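Local coordinates for protein endo-1,3-beta-glucanase (Streptomyces sioyaensis, PDB 3DGT) that probably hydrolyses internal beta-1,3-glycosidic bonds of 1,3-beta-glucans, acting as the glycoside hydrolase family 16 catalytic domain of a longer, secreted protein, at residues Leu100-Arg105 / Tyr193-Asp198; Phe123-Ala128 / His234-Ile239; Val140-Ile145 / Thr158-Thr163. All coordinates share one frame; numbering follows the deposited sequence.

Interaction 1. Residues Leu100-Arg105 / Tyr193-Asp198; sequences LRVEAR and YTMEWD
Arg101 and Glu196 face each other across two antiparallel strands, 100-105 and 193-198, as a non-hydrogen-bonded pair. Arg101 CB lies 3.9 Å from Met195 O. CG is anti to the carbonyl carbon (chi1 -78°) and rests against Glu196 CB, also at 3.9 Å. The chain then runs straight out, CD passing Glu196 OE1 at 4.0 Å, until the guanidinium arrives side-on. NE donates to the anti lone pair of Glu196 OE1 at 2.8 Å, while NH2 reaches the same oxygen at 2.9 Å, nearly along its C-O bond. Guanidinium and carboxylate planes are 11° apart, and both nitrogens share one oxygen, making a flat salt bridge; Glu196 OE2 makes a second salt bridge, to Arg207 NH1. On this face, Thr194 OG1 donates to Glu103 OE1 at 2.6 Å, arriving 26° out of the carboxylate plane, and Glu103 OE2 meets Tyr270 OH.

The reverse face is apolar: Val102 CG2 touches Met195 CE at 3.7 Å, and Leu100 CD2 meets the Trp197 ring obliquely. Val102 and Met195 both pack on Met125 of strand 119-127. Six backbone hydrogen bonds, at Leu100-Trp197, Val102-Met195 and Ala104-Tyr193, hold the ladder together. The chemistry is split by face: carbon turns inward against another sheet of the beta-sandwich, while opposite, Arg101 and Arg207 probably balance the charge of buried Glu196, and two hydroxyls solvate the Glu103 carboxylate without cancelling its charge.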
ATOM      1  N   LEU A 100       9.516 -14.156   2.606  1.00 12.22           N
ATOM      2  CA  LEU A 100       9.370 -12.849   3.240  1.00 12.38           C
ATOM      3  C   LEU A 100       7.903 -12.598   3.490  1.00 12.22           C
ATOM      4  O   LEU A 100       7.069 -13.013   2.700  1.00 12.21           O
ATOM      5  CB  LEU A 100       9.929 -11.746   2.336  1.00 13.07           C
ATOM      6  CG  LEU A 100      10.294 -10.417   3.006  1.00 13.13           C
ATOM      7  CD1 LEU A 100      11.637 -10.528   3.733  1.00 15.03           C
ATOM      8  CD2 LEU A 100      10.318  -9.290   1.973  1.00 13.76           C
ATOM      9  N   ARG A 101       7.581 -11.940   4.602  1.00 12.11           N
ATOM     10  CA  ARG A 101       6.223 -11.424   4.821  1.00 11.71           C
ATOM     11  C   ARG A 101       6.280  -9.934   5.068  1.00 11.52           C
ATOM     12  O   ARG A 101       7.050  -9.470   5.907  1.00 11.92           O
ATOM     13  CB  ARG A 101       5.519 -12.126   5.994  1.00 11.72           C
ATOM     14  CG  ARG A 101       4.980 -13.496   5.634  1.00 12.22           C
ATOM     15  CD  ARG A 101       4.427 -14.215   6.839  1.00 13.31           C
ATOM     16  NE  ARG A 101       3.941 -15.549   6.477  1.00 14.24           N
ATOM     17  CZ  ARG A 101       3.345 -16.391   7.319  1.00 15.35           C
ATOM     18  NH1 ARG A 101       3.152 -16.062   8.596  1.00 17.37           N
ATOM     19  NH2 ARG A 101       2.955 -17.583   6.879  1.00 16.69           N
ATOM     20  N   VAL A 102       5.454  -9.192   4.334  1.00 10.69           N
ATOM     21  CA  VAL A 102       5.317  -7.749   4.527  1.00 10.90           C
ATOM     22  C   VAL A 102       3.884  -7.514   4.970  1.00 10.85           C
ATOM     23  O   VAL A 102       2.955  -7.943   4.296  1.00 11.56           O
ATOM     24  CB  VAL A 102       5.654  -6.973   3.225  1.00 10.85           C
ATOM     25  CG1 VAL A 102       5.499  -5.462   3.437  1.00 11.07           C
ATOM     26  CG2 VAL A 102       7.079  -7.319   2.770  1.00 11.14           C
ATOM     27  N   GLU A 103       3.722  -6.851   6.115  1.00 11.26           N
ATOM     28  CA  GLU A 103       2.423  -6.805   6.784  1.00 11.56           C
ATOM     29  C   GLU A 103       2.156  -5.456   7.403  1.00 11.12           C
ATOM     30  O   GLU A 103       3.052  -4.829   7.953  1.00 11.10           O
ATOM     31  CB  GLU A 103       2.398  -7.864   7.882  1.00 11.78           C
ATOM     32  CG  GLU A 103       1.108  -7.969   8.660  1.00 13.38           C
ATOM     33  CD  GLU A 103       1.080  -9.219   9.514  1.00 12.57           C
ATOM     34  OE1 GLU A 103       0.907 -10.316   8.937  1.00 13.45           O
ATOM     35  OE2 GLU A 103       1.256  -9.112  10.753  1.00 13.66           O
ATOM     36  N   ALA A 104       0.905  -5.022   7.317  1.00 10.94           N
ATOM     37  CA  ALA A 104       0.457  -3.857   8.072  1.00 11.12           C
ATOM     38  C   ALA A 104      -0.858  -4.168   8.743  1.00 11.10           C
ATOM     39  O   ALA A 104      -1.697  -4.870   8.184  1.00 12.19           O
ATOM     40  CB  ALA A 104       0.313  -2.633   7.185  1.00 12.23           C
ATOM     41  N   ARG A 105      -1.035  -3.653   9.950  1.00 10.83           N
ATOM     42  CA  ARG A 105      -2.311  -3.744  10.632  1.00 10.91           C
ATOM     43  C   ARG A 105      -2.878  -2.344  10.626  1.00 10.78           C
ATOM     44  O   ARG A 105      -2.229  -1.400  11.098  1.00 10.68           O
ATOM     45  CB  ARG A 105      -2.137  -4.283  12.049  1.00 10.41           C
ATOM     46  CG  ARG A 105      -3.424  -4.355  12.857  1.00 11.52           C
ATOM     47  CD  ARG A 105      -3.198  -5.104  14.161  1.00 11.07           C
ATOM     48  NE  ARG A 105      -4.442  -5.304  14.907  1.00 11.16           N
ATOM     49  CZ  ARG A 105      -4.793  -4.630  16.000  1.00 10.20           C
ATOM     50  NH1 ARG A 105      -3.999  -3.695  16.518  1.00 11.54           N
ATOM     51  NH2 ARG A 105      -5.956  -4.902  16.581  1.00 12.35           N
ATOM     52  N   TYR A 193      -3.120  -6.970   6.900  1.00 11.49           N
ATOM     53  CA  TYR A 193      -2.960  -7.174   5.459  1.00 10.90           C
ATOM     54  C   TYR A 193      -1.542  -7.634   5.210  1.00 10.95           C
ATOM     55  O   TYR A 193      -0.595  -6.957   5.601  1.00 10.45           O
ATOM     56  CB  TYR A 193      -3.253  -5.863   4.712  1.00 10.92           C
ATOM     57  CG  TYR A 193      -4.647  -5.348   4.998  1.00 11.04           C
ATOM     58  CD1 TYR A 193      -4.889  -4.503   6.079  1.00  9.79           C
ATOM     59  CD2 TYR A 193      -5.725  -5.723   4.205  1.00 10.57           C
ATOM     60  CE1 TYR A 193      -6.165  -4.060   6.365  1.00 10.64           C
ATOM     61  CE2 TYR A 193      -7.004  -5.285   4.484  1.00 12.19           C
ATOM     62  CZ  TYR A 193      -7.212  -4.446   5.550  1.00 11.10           C
ATOM     63  OH  TYR A 193      -8.492  -4.016   5.797  1.00 12.38           O
ATOM     64  N   THR A 194      -1.402  -8.784   4.557  1.00 11.03           N
ATOM     65  CA  THR A 194      -0.109  -9.471   4.493  1.00 11.62           C
ATOM     66  C   THR A 194       0.208  -9.960   3.089  1.00 11.79           C
ATOM     67  O   THR A 194      -0.664 -10.469   2.379  1.00 11.92           O
ATOM     68  CB  THR A 194      -0.101 -10.697   5.445  1.00 11.97           C
ATOM     69  OG1 THR A 194      -0.554 -10.294   6.742  1.00 13.03           O
ATOM     70  CG2 THR A 194       1.295 -11.305   5.574  1.00 12.38           C
ATOM     71  N   MET A 195       1.467  -9.792   2.706  1.00 11.53           N
ATOM     72  CA  MET A 195       1.999 -10.347   1.476  1.00 11.82           C
ATOM     73  C   MET A 195       3.099 -11.319   1.875  1.00 11.96           C
ATOM     74  O   MET A 195       4.038 -10.931   2.572  1.00 12.60           O
ATOM     75  CB  MET A 195       2.560  -9.210   0.619  1.00 12.05           C
ATOM     76  CG  MET A 195       3.052  -9.592  -0.780  1.00 12.77           C
ATOM     77  SD  MET A 195       4.613 -10.519  -0.816  1.00 13.28           S
ATOM     78  CE  MET A 195       5.731  -9.400   0.010  1.00 15.21           C
ATOM     79  N   GLU A 196       2.954 -12.585   1.474  1.00 11.85           N
ATOM     80  CA  GLU A 196       4.032 -13.553   1.618  1.00 12.32           C
ATOM     81  C   GLU A 196       4.660 -13.844   0.256  1.00 12.38           C
ATOM     82  O   GLU A 196       3.975 -14.218  -0.697  1.00 12.56           O
ATOM     83  CB  GLU A 196       3.573 -14.849   2.294  1.00 12.80           C
ATOM     84  CG  GLU A 196       4.693 -15.894   2.368  1.00 14.70           C
ATOM     85  CD  GLU A 196       4.265 -17.187   3.013  1.00 17.73           C
ATOM     86  OE1 GLU A 196       4.067 -17.209   4.238  1.00 20.04           O
ATOM     87  OE2 GLU A 196       4.155 -18.193   2.297  1.00 20.95           O
ATOM     88  N   TRP A 197       5.972 -13.648   0.197  1.00 12.56           N
ATOM     89  CA  TRP A 197       6.762 -13.828  -1.001  1.00 12.71           C
ATOM     90  C   TRP A 197       7.572 -15.095  -0.759  1.00 12.73           C
ATOM     91  O   TRP A 197       8.473 -15.123   0.093  1.00 12.96           O
ATOM     92  CB  TRP A 197       7.653 -12.603  -1.138  1.00 12.71           C
ATOM     93  CG  TRP A 197       8.573 -12.486  -2.330  1.00 12.58           C
ATOM     94  CD1 TRP A 197       8.857 -13.420  -3.296  1.00 13.75           C
ATOM     95  CD2 TRP A 197       9.390 -11.353  -2.611  1.00 13.39           C
ATOM     96  NE1 TRP A 197       9.785 -12.904  -4.187  1.00 13.95           N
ATOM     97  CE2 TRP A 197      10.127 -11.639  -3.776  1.00 13.42           C
ATOM     98  CE3 TRP A 197       9.552 -10.103  -1.992  1.00 13.19           C
ATOM     99  CZ2 TRP A 197      11.024 -10.722  -4.332  1.00 13.37           C
ATOM    100  CZ3 TRP A 197      10.446  -9.198  -2.535  1.00 13.43           C
ATOM    101  CH2 TRP A 197      11.162  -9.509  -3.698  1.00 13.59           C
ATOM    102  N   ASP A 198       7.211 -16.148  -1.489  1.00 12.98           N
ATOM    103  CA  ASP A 198       7.698 -17.501  -1.247  1.00 13.72           C
ATOM    104  C   ASP A 198       8.672 -17.931  -2.344  1.00 13.82           C
ATOM    105  O   ASP A 198       8.267 -18.247  -3.468  1.00 14.24           O
ATOM    106  CB  ASP A 198       6.496 -18.450  -1.174  1.00 13.86           C
ATOM    107  CG  ASP A 198       6.863 -19.846  -0.737  1.00 15.51           C
ATOM    108  OD1 ASP A 198       8.072 -20.148  -0.665  1.00 16.20           O
ATOM    109  OD2 ASP A 198       5.934 -20.645  -0.464  1.00 17.71           O
TER

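Interaction 2. Residues Phe123-Ala128 / His234-Ile239; sequences FWMLGA and HGFFVI
Ile239 is the main bump here, and the Trp124 indole is the wall it leans on. Its CB sits over the five-membered ring, 3.7 Å from the centroid and 21° off the normal, with CG2 reaching NE1 and CD1 over the six-membered ring. Trp124 CG lies between its backbone N and carbonyl carbon (chi1 56°), folding the indole across the strand pair, and NE1 is fixed by Asn241 OD1. The hollow between Trp124 and Phe237 takes Leu126: CB touches Ile239 CD1 at 3.9 Å and Phe237 CZ at 3.6 Å, while Leu126 O lies under the Phe237 ring.

On the other face Met125 bends at its end to press CE on Phe236 CB at 3.5 Å, and Phe123 meets Val238 CG1 with its ring edge. Gly127 CA lies over the Phe236 ring and 3.5 Å from His234 CE1, where a side chain would collide with the imidazole. Gly235 O accepts from Ala128 N and His234 ND1 on opposite faces of its plane. Backbone hydrogen bonds in the Trp124-Ile239 and Leu126-Phe237 pairs tie strands 119-127 and 236-244 antiparallel; one face packs on Val102 of strand 99-107, the other sets Trp124 beside Glu142 and Asp144, as in the family 16 jelly roll, where it probably lines the cleft.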
ATOM      1  N   PHE A 123      -1.676   0.398   0.857  1.00 10.84           N
ATOM      2  CA  PHE A 123      -0.470  -0.109   1.511  1.00 10.80           C
ATOM      3  C   PHE A 123       0.143  -1.037   0.492  1.00 10.84           C
ATOM      4  O   PHE A 123      -0.449  -2.038   0.109  1.00 10.49           O
ATOM      5  CB  PHE A 123      -0.861  -0.865   2.788  1.00 11.36           C
ATOM      6  CG  PHE A 123       0.183  -1.832   3.300  1.00 10.83           C
ATOM      7  CD1 PHE A 123       1.492  -1.424   3.545  1.00 11.43           C
ATOM      8  CD2 PHE A 123      -0.171  -3.142   3.597  1.00 10.94           C
ATOM      9  CE1 PHE A 123       2.441  -2.318   4.039  1.00 12.44           C
ATOM     10  CE2 PHE A 123       0.768  -4.039   4.102  1.00 10.83           C
ATOM     11  CZ  PHE A 123       2.072  -3.628   4.318  1.00 11.62           C
ATOM     12  N   TRP A 124       1.324  -0.686   0.011  1.00 10.82           N
ATOM     13  CA  TRP A 124       1.838  -1.342  -1.180  1.00 11.26           C
ATOM     14  C   TRP A 124       3.359  -1.311  -1.273  1.00 11.39           C
ATOM     15  O   TRP A 124       4.045  -0.722  -0.425  1.00 11.20           O
ATOM     16  CB  TRP A 124       1.150  -0.769  -2.435  1.00 11.37           C
ATOM     17  CG  TRP A 124       1.253   0.732  -2.616  1.00 10.95           C
ATOM     18  CD1 TRP A 124       0.701   1.701  -1.826  1.00 10.96           C
ATOM     19  CD2 TRP A 124       1.926   1.414  -3.676  1.00 10.24           C
ATOM     20  NE1 TRP A 124       1.013   2.951  -2.315  1.00 11.66           N
ATOM     21  CE2 TRP A 124       1.747   2.803  -3.464  1.00 10.82           C
ATOM     22  CE3 TRP A 124       2.663   0.984  -4.790  1.00 11.27           C
ATOM     23  CZ2 TRP A 124       2.294   3.772  -4.326  1.00 12.09           C
ATOM     24  CZ3 TRP A 124       3.193   1.944  -5.651  1.00 11.65           C
ATOM     25  CH2 TRP A 124       3.011   3.321  -5.410  1.00 12.04           C
ATOM     26  N   MET A 125       3.877  -1.986  -2.291  1.00 11.12           N
ATOM     27  CA  MET A 125       5.319  -2.115  -2.491  1.00 11.81           C
ATOM     28  C   MET A 125       5.651  -1.828  -3.936  1.00 11.57           C
ATOM     29  O   MET A 125       4.897  -2.209  -4.833  1.00 12.18           O
ATOM     30  CB  MET A 125       5.787  -3.529  -2.164  1.00 11.41           C
ATOM     31  CG  MET A 125       5.604  -3.937  -0.710  1.00 12.26           C
ATOM     32  SD  MET A 125       5.835  -5.719  -0.450  1.00 13.53           S
ATOM     33  CE  MET A 125       7.588  -5.967  -0.763  1.00 14.55           C
ATOM     34  N   LEU A 126       6.797  -1.189  -4.152  1.00 12.06           N
ATOM     35  CA  LEU A 126       7.278  -0.890  -5.491  1.00 12.60           C
ATOM     36  C   LEU A 126       8.736  -1.330  -5.620  1.00 12.34           C
ATOM     37  O   LEU A 126       9.515  -1.195  -4.675  1.00 12.04           O
ATOM     38  CB  LEU A 126       7.108   0.612  -5.747  1.00 13.38           C
ATOM     39  CG  LEU A 126       7.067   1.207  -7.146  1.00 14.44           C
ATOM     40  CD1 LEU A 126       6.211   0.388  -8.118  1.00 14.24           C
ATOM     41  CD2 LEU A 126       6.546   2.630  -7.026  1.00 13.89           C
ATOM     42  N   GLY A 127       9.091  -1.907  -6.765  1.00 11.58           N
ATOM     43  CA  GLY A 127      10.460  -2.390  -6.963  1.00 12.15           C
ATOM     44  C   GLY A 127      11.488  -1.289  -6.804  1.00 12.16           C
ATOM     45  O   GLY A 127      11.293  -0.173  -7.288  1.00 12.52           O
ATOM     46  N   ALA A 128      12.598  -1.619  -6.145  1.00 12.25           N
ATOM     47  CA  ALA A 128      13.647  -0.638  -5.848  1.00 12.35           C
ATOM     48  C   ALA A 128      14.117   0.199  -7.059  1.00 12.38           C
ATOM     49  O   ALA A 128      14.336   1.406  -6.900  1.00 13.14           O
ATOM     50  CB  ALA A 128      14.832  -1.317  -5.162  1.00 12.11           C
ATOM     51  N   HIS A 234      14.952  -8.026  -7.153  1.00 14.17           N
ATOM     52  CA  HIS A 234      15.449  -6.805  -6.544  1.00 13.47           C
ATOM     53  C   HIS A 234      14.696  -6.602  -5.241  1.00 13.04           C
ATOM     54  O   HIS A 234      13.697  -7.279  -4.982  1.00 12.58           O
ATOM     55  CB  HIS A 234      15.216  -5.597  -7.467  1.00 13.16           C
ATOM     56  CG  HIS A 234      13.858  -5.568  -8.099  1.00 13.08           C
ATOM     57  ND1 HIS A 234      12.705  -5.401  -7.366  1.00 12.88           N
ATOM     58  CD2 HIS A 234      13.469  -5.684  -9.392  1.00 12.92           C
ATOM     59  CE1 HIS A 234      11.663  -5.418  -8.176  1.00 13.98           C
ATOM     60  NE2 HIS A 234      12.097  -5.588  -9.413  1.00 13.92           N
ATOM     61  N   GLY A 235      15.173  -5.670  -4.428  1.00 12.80           N
ATOM     62  CA  GLY A 235      14.408  -5.217  -3.278  1.00 12.74           C
ATOM     63  C   GLY A 235      13.155  -4.459  -3.680  1.00 12.73           C
ATOM     64  O   GLY A 235      12.935  -4.140  -4.865  1.00 13.04           O
ATOM     65  N   PHE A 236      12.328  -4.198  -2.674  1.00 12.44           N
ATOM     66  CA  PHE A 236      11.167  -3.321  -2.786  1.00 11.76           C
ATOM     67  C   PHE A 236      11.203  -2.319  -1.641  1.00 12.12           C
ATOM     68  O   PHE A 236      11.768  -2.600  -0.580  1.00 12.77           O
ATOM     69  CB  PHE A 236       9.862  -4.115  -2.665  1.00 11.85           C
ATOM     70  CG  PHE A 236       9.475  -4.886  -3.895  1.00 11.52           C
ATOM     71  CD1 PHE A 236      10.133  -6.062  -4.243  1.00 11.43           C
ATOM     72  CD2 PHE A 236       8.410  -4.467  -4.686  1.00 11.23           C
ATOM     73  CE1 PHE A 236       9.754  -6.789  -5.377  1.00 11.95           C
ATOM     74  CE2 PHE A 236       8.026  -5.188  -5.815  1.00 11.22           C
ATOM     75  CZ  PHE A 236       8.696  -6.349  -6.161  1.00 12.19           C
ATOM     76  N   PHE A 237      10.603  -1.153  -1.864  1.00 11.77           N
ATOM     77  CA  PHE A 237      10.234  -0.268  -0.765  1.00 11.59           C
ATOM     78  C   PHE A 237       8.725  -0.343  -0.521  1.00 12.17           C
ATOM     79  O   PHE A 237       7.976  -0.831  -1.374  1.00 11.98           O
ATOM     80  CB  PHE A 237      10.733   1.176  -0.979  1.00 11.95           C
ATOM     81  CG  PHE A 237      10.395   1.769  -2.327  1.00 11.31           C
ATOM     82  CD1 PHE A 237      11.214   1.546  -3.431  1.00 11.98           C
ATOM     83  CD2 PHE A 237       9.279   2.587  -2.489  1.00 12.00           C
ATOM     84  CE1 PHE A 237      10.907   2.115  -4.678  1.00 12.03           C
ATOM     85  CE2 PHE A 237       8.969   3.152  -3.737  1.00 12.65           C
ATOM     86  CZ  PHE A 237       9.787   2.913  -4.828  1.00 12.52           C
ATOM     87  N   VAL A 238       8.309   0.099   0.664  1.00 11.60           N
ATOM     88  CA  VAL A 238       6.914   0.040   1.110  1.00 12.09           C
ATOM     89  C   VAL A 238       6.341   1.451   1.113  1.00 11.85           C
ATOM     90  O   VAL A 238       7.036   2.405   1.473  1.00 12.50           O
ATOM     91  CB  VAL A 238       6.817  -0.583   2.532  1.00 12.21           C
ATOM     92  CG1 VAL A 238       5.395  -0.464   3.098  1.00 14.21           C
ATOM     93  CG2 VAL A 238       7.285  -2.039   2.511  1.00 14.14           C
ATOM     94  N   ILE A 239       5.080   1.573   0.707  1.00 10.93           N
ATOM     95  CA  ILE A 239       4.387   2.865   0.643  1.00 10.58           C
ATOM     96  C   ILE A 239       3.062   2.789   1.407  1.00 10.61           C
ATOM     97  O   ILE A 239       2.348   1.785   1.322  1.00 10.57           O
ATOM     98  CB  ILE A 239       4.115   3.305  -0.831  1.00 10.48           C
ATOM     99  CG1 ILE A 239       5.391   3.280  -1.685  1.00 11.59           C
ATOM    100  CG2 ILE A 239       3.469   4.690  -0.884  1.00 11.95           C
ATOM    101  CD1 ILE A 239       5.583   1.984  -2.472  1.00 12.76           C
TER

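Interaction 3. Residues Val140-Ile145 / Thr158-Thr163; sequences VGELDI and TMHCGT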
ATOM      1  N   VAL A 140       8.900  -2.975 -13.441  1.00 11.74           N
ATOM      2  CA  VAL A 140       9.722  -3.024 -12.227  1.00 12.47           C
ATOM      3  C   VAL A 140       9.054  -3.800 -11.082  1.00 12.18           C
ATOM      4  O   VAL A 140       9.723  -4.197 -10.116  1.00 12.40           O
ATOM      5  CB  VAL A 140      10.081  -1.579 -11.775  1.00 12.62           C
ATOM      6  CG1 VAL A 140       8.858  -0.862 -11.195  1.00 12.91           C
ATOM      7  CG2 VAL A 140      11.231  -1.577 -10.783  1.00 13.58           C
ATOM      8  N   GLY A 141       7.741  -4.000 -11.192  1.00 12.59           N
ATOM      9  CA  GLY A 141       6.971  -4.755 -10.197  1.00 12.29           C
ATOM     10  C   GLY A 141       6.327  -3.892  -9.130  1.00 12.21           C
ATOM     11  O   GLY A 141       6.979  -3.019  -8.535  1.00 12.22           O
ATOM     12  N   GLU A 142       5.044  -4.150  -8.893  1.00 11.68           N
ATOM     13  CA  GLU A 142       4.283  -3.503  -7.826  1.00 11.66           C
ATOM     14  C   GLU A 142       3.448  -4.552  -7.122  1.00 11.74           C
ATOM     15  O   GLU A 142       2.748  -5.330  -7.767  1.00 11.77           O
ATOM     16  CB  GLU A 142       3.367  -2.415  -8.378  1.00 11.84           C
ATOM     17  CG  GLU A 142       2.529  -1.727  -7.288  1.00 11.64           C
ATOM     18  CD  GLU A 142       1.826  -0.485  -7.774  1.00 12.32           C
ATOM     19  OE1 GLU A 142       2.335   0.177  -8.700  1.00 15.42           O
ATOM     20  OE2 GLU A 142       0.770  -0.141  -7.203  1.00 11.71           O
ATOM     21  N   LEU A 143       3.536  -4.575  -5.799  1.00 11.66           N
ATOM     22  CA  LEU A 143       2.718  -5.472  -5.006  1.00 11.47           C
ATOM     23  C   LEU A 143       1.780  -4.644  -4.155  1.00 11.24           C
ATOM     24  O   LEU A 143       2.204  -3.996  -3.203  1.00 11.44           O
ATOM     25  CB  LEU A 143       3.595  -6.373  -4.133  1.00 11.74           C
ATOM     26  CG  LEU A 143       4.692  -7.167  -4.846  1.00 11.81           C
ATOM     27  CD1 LEU A 143       5.542  -7.948  -3.852  1.00 13.31           C
ATOM     28  CD2 LEU A 143       4.120  -8.102  -5.901  1.00 13.81           C
ATOM     29  N   ASP A 144       0.511  -4.626  -4.542  1.00 11.34           N
ATOM     30  CA  ASP A 144      -0.499  -3.887  -3.807  1.00 11.02           C
ATOM     31  C   ASP A 144      -1.096  -4.806  -2.761  1.00 11.49           C
ATOM     32  O   ASP A 144      -1.858  -5.712  -3.084  1.00 11.63           O
ATOM     33  CB  ASP A 144      -1.566  -3.360  -4.766  1.00 11.29           C
ATOM     34  CG  ASP A 144      -1.001  -2.382  -5.768  1.00 11.36           C
ATOM     35  OD1 ASP A 144      -0.178  -1.524  -5.367  1.00 11.37           O
ATOM     36  OD2 ASP A 144      -1.392  -2.437  -6.952  1.00 12.51           O
ATOM     37  N   ILE A 145      -0.707  -4.587  -1.508  1.00 11.05           N
ATOM     38  CA  ILE A 145      -1.092  -5.492  -0.411  1.00 11.38           C
ATOM     39  C   ILE A 145      -2.494  -5.169   0.122  1.00 11.56           C
ATOM     40  O   ILE A 145      -3.262  -6.071   0.495  1.00 12.30           O
ATOM     41  CB  ILE A 145      -0.046  -5.469   0.720  1.00 11.62           C
ATOM     42  CG1 ILE A 145       1.364  -5.678   0.145  1.00 11.87           C
ATOM     43  CG2 ILE A 145      -0.367  -6.524   1.795  1.00 12.08           C
ATOM     44  CD1 ILE A 145       2.472  -5.508   1.185  1.00 12.19           C
ATOM     45  N   THR A 158      -3.125  -7.001  -5.359  1.00 11.48           N
ATOM     46  CA  THR A 158      -2.796  -7.070  -6.780  1.00 11.70           C
ATOM     47  C   THR A 158      -1.292  -7.092  -7.014  1.00 11.73           C
ATOM     48  O   THR A 158      -0.544  -6.375  -6.340  1.00 12.35           O
ATOM     49  CB  THR A 158      -3.357  -5.832  -7.525  1.00 11.84           C
ATOM     50  OG1 THR A 158      -4.728  -5.615  -7.159  1.00 12.25           O
ATOM     51  CG2 THR A 158      -3.273  -6.026  -9.019  1.00 11.94           C
ATOM     52  N   MET A 159      -0.853  -7.884  -7.996  1.00 11.95           N
ATOM     53  CA  MET A 159       0.488  -7.713  -8.547  1.00 12.10           C
ATOM     54  C   MET A 159       0.436  -7.069  -9.922  1.00 11.73           C
ATOM     55  O   MET A 159      -0.317  -7.504 -10.790  1.00 12.38           O
ATOM     56  CB  MET A 159       1.256  -9.035  -8.631  1.00 12.31           C
ATOM     57  CG  MET A 159       2.635  -8.870  -9.254  1.00 12.51           C
ATOM     58  SD  MET A 159       3.588 -10.381  -9.076  1.00 13.69           S
ATOM     59  CE  MET A 159       5.146  -9.881  -9.815  1.00 13.91           C
ATOM     60  N   HIS A 160       1.272  -6.050 -10.107  1.00 11.87           N
ATOM     61  CA  HIS A 160       1.473  -5.431 -11.411  1.00 12.12           C
ATOM     62  C   HIS A 160       2.855  -5.788 -11.932  1.00 12.42           C
ATOM     63  O   HIS A 160       3.811  -5.879 -11.161  1.00 12.42           O
ATOM     64  CB  HIS A 160       1.291  -3.917 -11.313  1.00 12.70           C
ATOM     65  CG  HIS A 160      -0.127  -3.500 -11.059  1.00 12.38           C
ATOM     66  ND1 HIS A 160      -0.629  -3.248  -9.799  1.00 14.23           N
ATOM     67  CD2 HIS A 160      -1.158  -3.320 -11.917  1.00 10.29           C
ATOM     68  CE1 HIS A 160      -1.908  -2.918  -9.899  1.00 10.96           C
ATOM     69  NE2 HIS A 160      -2.251  -2.954 -11.175  1.00 14.74           N
ATOM     70  N   CYS A 161       2.944  -6.000 -13.246  1.00 12.42           N
ATOM     71  CA  CYS A 161       4.157  -6.505 -13.886  1.00 13.04           C
ATOM     72  C   CYS A 161       4.052  -6.425 -15.406  1.00 12.85           C
ATOM     73  O   CYS A 161       2.984  -6.122 -15.957  1.00 12.78           O
ATOM     74  CB  CYS A 161       4.458  -7.954 -13.438  1.00 13.37           C
ATOM     75  SG  CYS A 161       3.010  -9.027 -13.099  1.00 16.34           S
ATOM     76  N   GLY A 162       5.176  -6.683 -16.073  1.00 13.27           N
ATOM     77  CA  GLY A 162       5.182  -6.856 -17.514  1.00 13.39           C
ATOM     78  C   GLY A 162       5.089  -5.538 -18.249  1.00 13.40           C
ATOM     79  O   GLY A 162       5.881  -4.625 -18.012  1.00 14.00           O
ATOM     80  N   THR A 163       4.114  -5.459 -19.151  1.00 13.50           N
ATOM     81  CA  THR A 163       3.872  -4.256 -19.944  1.00 14.04           C
ATOM     82  C   THR A 163       2.443  -3.768 -19.738  1.00 14.14           C
ATOM     83  O   THR A 163       1.592  -4.508 -19.256  1.00 13.61           O
ATOM     84  CB  THR A 163       4.087  -4.531 -21.442  1.00 14.76           C
ATOM     85  OG1 THR A 163       3.345  -5.696 -21.817  1.00 16.76           O
ATOM     86  CG2 THR A 163       5.566  -4.750 -21.745  1.00 15.45           C
TER
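Asp144 and His160 meet on a hydrogen-bonded antiparallel ladder that carries Glu142-Leu143-Asp144, the start of the signature motif that bears the catalytic acids in glycoside hydrolase family 16. Four backbone bonds, between Glu142 and His160 and between Asp144 and Thr158, make this the tight part; in the shortest, Asp144 N lies 2.7 Å from Thr158 O.

With CG anti to the carbonyl carbon (chi1 -63°), the Asp144 carboxylate leans over strand 158-160 and brings OD2 to the edge of the imidazole, in the ring plane, 3.0 Å from His160 CE1 and 3.1 Å from His160 ND1. The carboxylate itself is turned 66° from that plane. His160 is steadied from behind, since NE2 bonds to Thr172 O, and its ring also meets Trp137. The acid group of Glu142 is drawn to the same indole through OE1 and Trp137 NE1, while its OE2 lies 2.5 Å from Asp144 OD1. With an alanine at Asp144, the imidazole edge would probably lose the oxygen it faces, and Glu142 OE2 its close neighbour, leaving both groups less firmly positioned.

On the opposite face carbon takes over: Leu143 and Met159 lie side by side, Leu143 CD2 against Met159 CG at 3.7 Å, and extended Met159 continues onto helix 225-232.

The pairing thins toward Gly141 and Cys161. Gly141, at a positive phi of 94° that suits glycine, touches His160 O only through a CA-H...O contact. Beyond it the chains part: Cys161 turns to its disulfide partner Cys169, and Thr163 is exposed. Glu142, on the Asp144 side, is partly exposed too, although its CB still packs 3.9 Å from His160 CB.

In the fold
Strand 119-127 joins interactions 2 and 3, whose centres are 10 Å apart: Met125 N lies 2.8 Å from Leu143 O and Gly127 N 3.0 Å from Gly141 O, within one sheet. Trp124 lies beside Glu142 and Asp144, probably bordering the family's catalytic cleft. Interaction 1, about 12 Å from interaction 2 between centres, packs on that strand's other face and on Phe236 of its neighbour; Phe123 CE2 comes 3.4 Å from Ala104 N, and Trp197 CH2 3.5 Å from Phe236 CE1. Ile145 CD1 closes the triangle, 3.7 Å from Met195 CB. Interaction 3 lies away from the magnesium site; interaction 1 is nearer, the Ala104 side chain about 10 Å from the ion and Arg105 paired with its ligand Asp269.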